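CaaX farnesyltransferase beta subunit Ram1 (Aspergillus fumigatus, PDB 4L9P) probably serves as the peptide-binding subunit of a zinc-dependent heterodimer that transfers a farnesyl group to a cysteine near the C-terminus of target proteins. Local coordinates at residues A158-C163 with H433-L438; S202-V207 with I497-H502. One frame throughout, in Å; residues are numbered along the deposited sequence. Where two conformers were deposited one is given.

The two contacts illustrate how early and late parts of an alpha-alpha toroid meet. Along the chain their segments alternate: 158-163, 202-207, 433-438, 497-502. Contact 1 joins helix 151-164 to helix 431-444, packing an early helix of the toroid against a late one. Contact 2 sets the neighbouring helix 200-213 against the loop that leads into helix 502-513. Their centres lie 12 Å apart, and they meet where Cys163 CB packs 4.2 Å from Pro501 CG. Side chains of helix 151-164 and helix 200-213 also pack together, linking the zinc side of the toroid, at contact 1, to the region beside the isoprenoid analogue, at contact 2.

Contact 1: residues A158-C163 with H433-L438; sequences ALAGLC and HTCYAL. With ZN (zinc ion), chain J.
Leu438 CD1 rests on Gly161 CA at 4.1 Å where two helices of the alpha-alpha toroid of the prenyltransferase beta subunit pack together. The segments run in the same general direction, 158-163 on helix 151-164 and 433-438 on helix 431-444. Their backbones approach most closely at Gly161 and Cys435, whose CA atoms are 4.8 Å apart, and Gly161, having no side chain, lets them come this near. The side chain of Leu438 reaches toward Gly161. Its CB already heads for helix 151-164; CG, set opposite the carbonyl carbon (chi1 -68°), carries the branch on, and the methyl CD1, not CD2, makes the contact. Besides Gly161 CA, CD1 lies 4.1 Å from Gly161 O, and 3.9 Å from Thr434 CG2 one turn back on its own helix. Leu164 packs against the same leucine from farther along helix 151-164. Cys435, for its part, holds SG anti to the backbone N (chi1 172°), and the sulfur touches Ala160 CB at 3.7 Å. The same sulfur lies over the centre of the Tyr436 ring, 4.0 Å above its plane, so it sits between a methyl and an aromatic face. Tyr436 itself belongs to an aromatic cluster with Trp157, His370, Trp371 and Tyr432. The packing is apolar and buried. The same helix carries a metal ligand: Asp365, Cys367 and a side chain of the bound peptide join His433 at the zinc ion, which His433 NE2 binds at 2.0 Å.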
ATOM      1  N   ALA B 158      13.955 -11.667   0.839  1.00  5.45           N
ATOM      2  CA  ALA B 158      14.941 -12.467   1.610  1.00  6.26           C
ATOM      3  C   ALA B 158      16.195 -11.625   1.880  1.00  6.63           C
ATOM      4  O   ALA B 158      16.693 -11.626   3.020  1.00  7.08           O
ATOM      5  CB  ALA B 158      15.277 -13.742   0.847  1.00  8.33           C
ATOM      6  N   LEU B 159      16.739 -10.918   0.874  1.00  6.92           N
ATOM      7  CA  LEU B 159      17.949 -10.118   1.160  1.00  6.69           C
ATOM      8  C   LEU B 159      17.648  -9.024   2.188  1.00  6.52           C
ATOM      9  O   LEU B 159      18.491  -8.760   3.058  1.00  7.55           O
ATOM     10  CB  LEU B 159      18.476  -9.478  -0.124  1.00  7.77           C
ATOM     11  CG  LEU B 159      19.042 -10.468  -1.134  1.00  8.92           C
ATOM     12  CD1 LEU B 159      19.347  -9.716  -2.442  1.00  9.91           C
ATOM     13  CD2 LEU B 159      20.327 -11.163  -0.540  1.00 11.18           C
ATOM     14  N   ALA B 160      16.517  -8.360   2.058  1.00  5.91           N
ATOM     15  CA  ALA B 160      16.154  -7.320   3.010  1.00  5.33           C
ATOM     16  C   ALA B 160      16.044  -7.896   4.431  1.00  5.63           C
ATOM     17  O   ALA B 160      16.605  -7.307   5.373  1.00  5.79           O
ATOM     18  CB  ALA B 160      14.794  -6.685   2.613  1.00  5.46           C
ATOM     19  N   GLY B 161      15.377  -9.044   4.618  1.00  5.42           N
ATOM     20  CA  GLY B 161      15.312  -9.649   5.958  1.00  6.38           C
ATOM     21  C   GLY B 161      16.684 -10.023   6.504  1.00  5.88           C
ATOM     22  O   GLY B 161      16.963  -9.784   7.669  1.00  6.52           O
ATOM     23  N   LEU B 162      17.517 -10.603   5.648  1.00  6.03           N
ATOM     24  CA  LEU B 162      18.889 -10.931   6.073  1.00  7.22           C
ATOM     25  C   LEU B 162      19.672  -9.676   6.459  1.00  7.67           C
ATOM     26  O   LEU B 162      20.419  -9.676   7.461  1.00  8.69           O
ATOM     27  CB  LEU B 162      19.611 -11.677   4.956  1.00  8.56           C
ATOM     28  CG  LEU B 162      19.015 -13.052   4.648  1.00  9.47           C
ATOM     29  CD1 LEU B 162      19.659 -13.632   3.328  1.00 11.98           C
ATOM     30  CD2 LEU B 162      19.176 -14.020   5.817  1.00  9.89           C
ATOM     31  N   CYS B 163      19.591  -8.601   5.668  0.82  7.08           N
ATOM     32  CA  CYS B 163      20.227  -7.321   6.036  0.82  7.12           C
ATOM     33  C   CYS B 163      19.700  -6.786   7.354  0.82  6.97           C
ATOM     34  O   CYS B 163      20.518  -6.417   8.229  0.82  8.21           O
ATOM     35  CB  CYS B 163      20.056  -6.235   4.958  0.82  8.21           C
ATOM     36  SG  CYS B 163      20.986  -6.495   3.473  0.82 10.79           S
ATOM     37  N   HIS B 433       5.909 -11.457   4.452  1.00  4.68           N
ATOM     38  CA  HIS B 433       5.556 -11.079   5.816  1.00  3.95           C
ATOM     39  C   HIS B 433       6.797 -11.022   6.722  1.00  5.08           C
ATOM     40  O   HIS B 433       6.837 -10.209   7.652  1.00  6.54           O
ATOM     41  CB  HIS B 433       4.449 -11.976   6.360  1.00  3.95           C
ATOM     42  CG  HIS B 433       3.114 -11.560   5.793  1.00  3.90           C
ATOM     43  ND1 HIS B 433       2.513 -12.216   4.734  1.00  5.23           N
ATOM     44  CD2 HIS B 433       2.332 -10.504   6.115  1.00  4.27           C
ATOM     45  CE1 HIS B 433       1.399 -11.543   4.408  1.00  4.68           C
ATOM     46  NE2 HIS B 433       1.276 -10.499   5.224  1.00  4.60           N
ATOM     47  N   THR B 434       7.769 -11.872   6.478  1.00  5.37           N
ATOM     48  CA  THR B 434       8.994 -11.860   7.275  1.00  5.29           C
ATOM     49  C   THR B 434       9.754 -10.556   6.992  1.00  5.71           C
ATOM     50  O   THR B 434      10.139  -9.825   7.946  1.00  6.46           O
ATOM     51  CB  THR B 434       9.885 -13.081   6.912  1.00  6.51           C
ATOM     52  OG1 THR B 434       9.155 -14.265   7.205  1.00  6.12           O
ATOM     53  CG2 THR B 434      11.175 -13.054   7.729  1.00  7.52           C
ATOM     54  N   CYS B 435       9.965 -10.219   5.715  1.00  4.54           N
ATOM     55  CA  CYS B 435      10.621  -8.957   5.427  1.00  4.76           C
ATOM     56  C   CYS B 435       9.926  -7.738   6.073  1.00  3.91           C
ATOM     57  O   CYS B 435      10.586  -6.870   6.713  1.00  4.40           O
ATOM     58  CB  CYS B 435      10.644  -8.780   3.884  1.00  5.70           C
ATOM     59  SG  CYS B 435      11.223  -7.177   3.298  1.00  7.05           S
ATOM     60  N   TYR B 436       8.608  -7.622   5.855  1.00  3.62           N
ATOM     61  CA  TYR B 436       7.957  -6.381   6.270  1.00  3.56           C
ATOM     62  C   TYR B 436       7.672  -6.298   7.776  1.00  3.89           C
ATOM     63  O   TYR B 436       7.708  -5.188   8.314  1.00  4.34           O
ATOM     64  CB  TYR B 436       6.709  -6.093   5.411  1.00  3.65           C
ATOM     65  CG  TYR B 436       7.149  -5.731   3.992  1.00  4.33           C
ATOM     66  CD1 TYR B 436       8.037  -4.662   3.736  1.00  4.30           C
ATOM     67  CD2 TYR B 436       6.698  -6.477   2.900  1.00  4.35           C
ATOM     68  CE1 TYR B 436       8.416  -4.292   2.451  1.00  4.58           C
ATOM     69  CE2 TYR B 436       7.085  -6.132   1.625  1.00  4.02           C
ATOM     70  CZ  TYR B 436       7.926  -5.061   1.371  1.00  3.59           C
ATOM     71  OH  TYR B 436       8.322  -4.726   0.084  1.00  4.21           O
ATOM     72  N   ALA B 437       7.482  -7.435   8.462  1.00  3.97           N
ATOM     73  CA  ALA B 437       7.410  -7.358   9.934  1.00  4.35           C
ATOM     74  C   ALA B 437       8.774  -6.951  10.503  1.00  4.38           C
ATOM     75  O   ALA B 437       8.814  -6.113  11.410  1.00  5.09           O
ATOM     76  CB  ALA B 437       6.990  -8.679  10.527  1.00  5.42           C
ATOM     77  N   LEU B 438       9.871  -7.479   9.946  1.00  4.84           N
ATOM     78  CA  LEU B 438      11.200  -7.060  10.413  1.00  4.75           C
ATOM     79  C   LEU B 438      11.447  -5.594  10.107  1.00  4.95           C
ATOM     80  O   LEU B 438      12.027  -4.864  10.895  1.00  5.49           O
ATOM     81  CB  LEU B 438      12.290  -7.941   9.811  1.00  4.66           C
ATOM     82  CG  LEU B 438      12.282  -9.400  10.324  1.00  6.55           C
ATOM     83  CD1 LEU B 438      13.261 -10.193   9.448  1.00  7.22           C
ATOM     84  CD2 LEU B 438      12.718  -9.477  11.786  1.00  8.38           C
TER
HETATM   85 ZN    ZN J 601       0.008  -8.949   4.875  1.00  5.22          ZN

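Contact 2: residues S202-V207 with I497-H502; sequences SSYAAV and IFVIPH
Tyr204 OH, the polar end that meets Val499, is hydrogen-bonded to the hydroxyl of Tyr255, which in turn bonds to the carbonyl oxygen of Ile497. Tyr255 thus ties helix 200-213 to the loop 497-502 through oxygen atoms, whereas the direct contact between the two is van der Waals packing of a hydroxyl oxygen on a methyl. Setting CG anti to the backbone N (chi1 167°) carries the ring of Tyr204 toward the loop, its hydroxyl end arriving first. There the hydroxyl oxygen rests against Val499 CG2 at 3.8 Å, with Val499 CB a little behind, and the two side chains cross at about a right angle. Val499 adopts a left-handed backbone conformation (phi 60°, psi 42°). Its side chain points toward the helix, and its carbonyl oxygen accepts a hydrogen bond from Tyr156 OH. Tyr204 also packs on Cys256, which together with Tyr255 lines the pocket of the farnesyl diphosphate analogue, and its side chain comes within about 5 Å of that ligand. The chemistry implies a buried tyrosine whose hydroxyl has its hydrogen-bond partner in Tyr255 while also packing on the Val499 methyl.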
ATOM      1  N   SER B 202       8.949  -5.614 -10.390  0.66  6.11           N
ATOM      2  CA  SER B 202      10.124  -6.472 -10.495  0.66  6.83           C
ATOM      3  C   SER B 202      11.379  -5.640 -10.715  0.66  6.91           C
ATOM      4  O   SER B 202      12.462  -6.037 -10.283  0.66  6.97           O
ATOM      5  CB  SER B 202       9.975  -7.520 -11.630  0.66  8.01           C
ATOM      6  OG  SER B 202       9.264  -7.013 -12.728  0.66  8.24           O
ATOM      7  N   SER B 203      11.274  -4.493 -11.394  1.00  6.47           N
ATOM      8  CA  SER B 203      12.443  -3.638 -11.551  1.00  6.59           C
ATOM      9  C   SER B 203      12.841  -3.001 -10.224  1.00  6.07           C
ATOM     10  O   SER B 203      14.047  -2.937  -9.917  1.00  7.20           O
ATOM     11  CB  SER B 203      12.077  -2.559 -12.590  1.00  5.63           C
ATOM     12  OG  SER B 203      11.983  -3.119 -13.899  1.00  7.03           O
ATOM     13  N   TYR B 204      11.857  -2.577  -9.432  1.00  4.92           N
ATOM     14  CA  TYR B 204      12.136  -2.057  -8.094  1.00  4.77           C
ATOM     15  C   TYR B 204      12.811  -3.134  -7.238  1.00  5.41           C
ATOM     16  O   TYR B 204      13.844  -2.906  -6.600  1.00  5.68           O
ATOM     17  CB  TYR B 204      10.785  -1.621  -7.538  1.00  5.02           C
ATOM     18  CG  TYR B 204      10.730  -1.316  -6.053  1.00  4.40           C
ATOM     19  CD1 TYR B 204      10.896  -0.017  -5.568  1.00  3.96           C
ATOM     20  CD2 TYR B 204      10.420  -2.309  -5.117  1.00  4.80           C
ATOM     21  CE1 TYR B 204      10.754   0.295  -4.215  1.00  4.54           C
ATOM     22  CE2 TYR B 204      10.235  -2.021  -3.779  1.00  5.15           C
ATOM     23  CZ  TYR B 204      10.411  -0.712  -3.335  1.00  4.36           C
ATOM     24  OH  TYR B 204      10.228  -0.479  -1.991  1.00  5.70           O
ATOM     25  N   ALA B 205      12.238  -4.322  -7.200  1.00  6.27           N
ATOM     26  CA  ALA B 205      12.831  -5.407  -6.394  1.00  6.01           C
ATOM     27  C   ALA B 205      14.239  -5.729  -6.835  1.00  5.95           C
ATOM     28  O   ALA B 205      15.135  -5.953  -5.996  1.00  6.17           O
ATOM     29  CB  ALA B 205      11.960  -6.679  -6.506  1.00  6.68           C
ATOM     30  N   ALA B 206      14.466  -5.759  -8.150  1.00  6.54           N
ATOM     31  CA  ALA B 206      15.787  -6.051  -8.612  1.00  7.75           C
ATOM     32  C   ALA B 206      16.791  -4.945  -8.270  1.00  7.40           C
ATOM     33  O   ALA B 206      17.924  -5.237  -7.881  1.00  8.84           O
ATOM     34  CB  ALA B 206      15.764  -6.318 -10.147  1.00  8.79           C
ATOM     35  N   VAL B 207      16.412  -3.685  -8.502  1.00  6.46           N
ATOM     36  CA  VAL B 207      17.324  -2.592  -8.153  1.00  6.92           C
ATOM     37  C   VAL B 207      17.656  -2.553  -6.685  1.00  6.77           C
ATOM     38  O   VAL B 207      18.816  -2.313  -6.312  1.00  7.33           O
ATOM     39  CB  VAL B 207      16.737  -1.236  -8.639  1.00  7.86           C
ATOM     40  CG1 VAL B 207      17.542  -0.029  -8.100  1.00  9.23           C
ATOM     41  CG2 VAL B 207      16.739  -1.204 -10.167  1.00  8.90           C
ATOM     42  N   ILE B 497      12.197   5.699   2.727  1.00  6.24           N
ATOM     43  CA  ILE B 497      11.664   5.764   1.356  1.00  5.57           C
ATOM     44  C   ILE B 497      12.137   4.558   0.524  1.00  4.76           C
ATOM     45  O   ILE B 497      11.336   3.972  -0.193  1.00  5.90           O
ATOM     46  CB  ILE B 497      12.192   7.023   0.631  1.00  6.36           C
ATOM     47  CG1 ILE B 497      11.698   8.261   1.347  1.00  7.12           C
ATOM     48  CG2 ILE B 497      11.759   7.039  -0.825  1.00  7.17           C
ATOM     49  CD1 ILE B 497      12.277   9.573   0.756  1.00  9.31           C
ATOM     50  N   PHE B 498      13.424   4.175   0.625  1.00  4.38           N
ATOM     51  CA  PHE B 498      13.989   3.163  -0.304  1.00  4.53           C
ATOM     52  C   PHE B 498      13.873   1.764   0.253  1.00  5.03           C
ATOM     53  O   PHE B 498      14.036   0.782  -0.494  1.00  6.47           O
ATOM     54  CB  PHE B 498      15.452   3.465  -0.635  1.00  5.60           C
ATOM     55  CG  PHE B 498      15.602   4.797  -1.374  1.00  5.74           C
ATOM     56  CD1 PHE B 498      14.962   4.979  -2.604  1.00  6.22           C
ATOM     57  CD2 PHE B 498      16.304   5.895  -0.790  1.00  6.56           C
ATOM     58  CE1 PHE B 498      15.058   6.172  -3.291  1.00  6.00           C
ATOM     59  CE2 PHE B 498      16.412   7.122  -1.486  1.00  6.87           C
ATOM     60  CZ  PHE B 498      15.794   7.267  -2.763  1.00  7.65           C
ATOM     61  N   VAL B 499      13.639   1.616   1.569  1.00  5.27           N
ATOM     62  CA  VAL B 499      13.399   0.264   2.133  1.00  4.22           C
ATOM     63  C   VAL B 499      14.570  -0.704   1.916  1.00  5.21           C
ATOM     64  O   VAL B 499      14.411  -1.886   1.618  1.00  6.13           O
ATOM     65  CB  VAL B 499      12.010  -0.351   1.722  1.00  4.71           C
ATOM     66  CG1 VAL B 499      11.553  -1.291   2.860  1.00  6.43           C
ATOM     67  CG2 VAL B 499      10.953   0.727   1.526  1.00  5.17           C
ATOM     68  N   ILE B 500      15.772  -0.150   2.119  1.00  5.96           N
ATOM     69  CA  ILE B 500      17.053  -0.840   2.152  1.00  6.05           C
ATOM     70  C   ILE B 500      17.936  -0.038   3.095  1.00  6.59           C
ATOM     71  O   ILE B 500      17.605   1.086   3.466  1.00  6.72           O
ATOM     72  CB  ILE B 500      17.720  -0.877   0.712  1.00  7.16           C
ATOM     73  CG1 ILE B 500      17.736   0.512   0.046  1.00  6.94           C
ATOM     74  CG2 ILE B 500      17.032  -1.940  -0.183  1.00  8.16           C
ATOM     75  CD1 ILE B 500      18.564   0.513  -1.278  1.00  7.21           C
ATOM     76  N   PRO B 501      19.088  -0.586   3.493  1.00  7.50           N
ATOM     77  CA  PRO B 501      19.948   0.207   4.381  1.00  7.74           C
ATOM     78  C   PRO B 501      20.359   1.537   3.727  1.00  7.76           C
ATOM     79  O   PRO B 501      20.575   1.619   2.494  1.00  8.74           O
ATOM     80  CB  PRO B 501      21.170  -0.693   4.562  1.00  8.64           C
ATOM     81  CG  PRO B 501      20.623  -2.104   4.351  1.00  8.22           C
ATOM     82  CD  PRO B 501      19.571  -1.959   3.269  1.00  7.69           C
ATOM     83  N   HIS B 502      20.482   2.591   4.536  1.00  8.67           N
ATOM     84  CA  HIS B 502      20.904   3.878   3.989  1.00  9.59           C
ATOM     85  C   HIS B 502      22.175   3.827   3.168  1.00 10.56           C
ATOM     86  O   HIS B 502      22.241   4.456   2.098  1.00 10.16           O
ATOM     87  CB  HIS B 502      21.118   4.908   5.113  1.00  9.55           C
ATOM     88  CG  HIS B 502      19.893   5.209   5.898  1.00  9.44           C
ATOM     89  ND1 HIS B 502      19.232   4.256   6.662  1.00 10.21           N
ATOM     90  CD2 HIS B 502      19.207   6.376   6.050  1.00  9.07           C
ATOM     91  CE1 HIS B 502      18.179   4.826   7.225  1.00  8.51           C
ATOM     92  NE2 HIS B 502      18.155   6.113   6.888  1.00  8.56           N
TER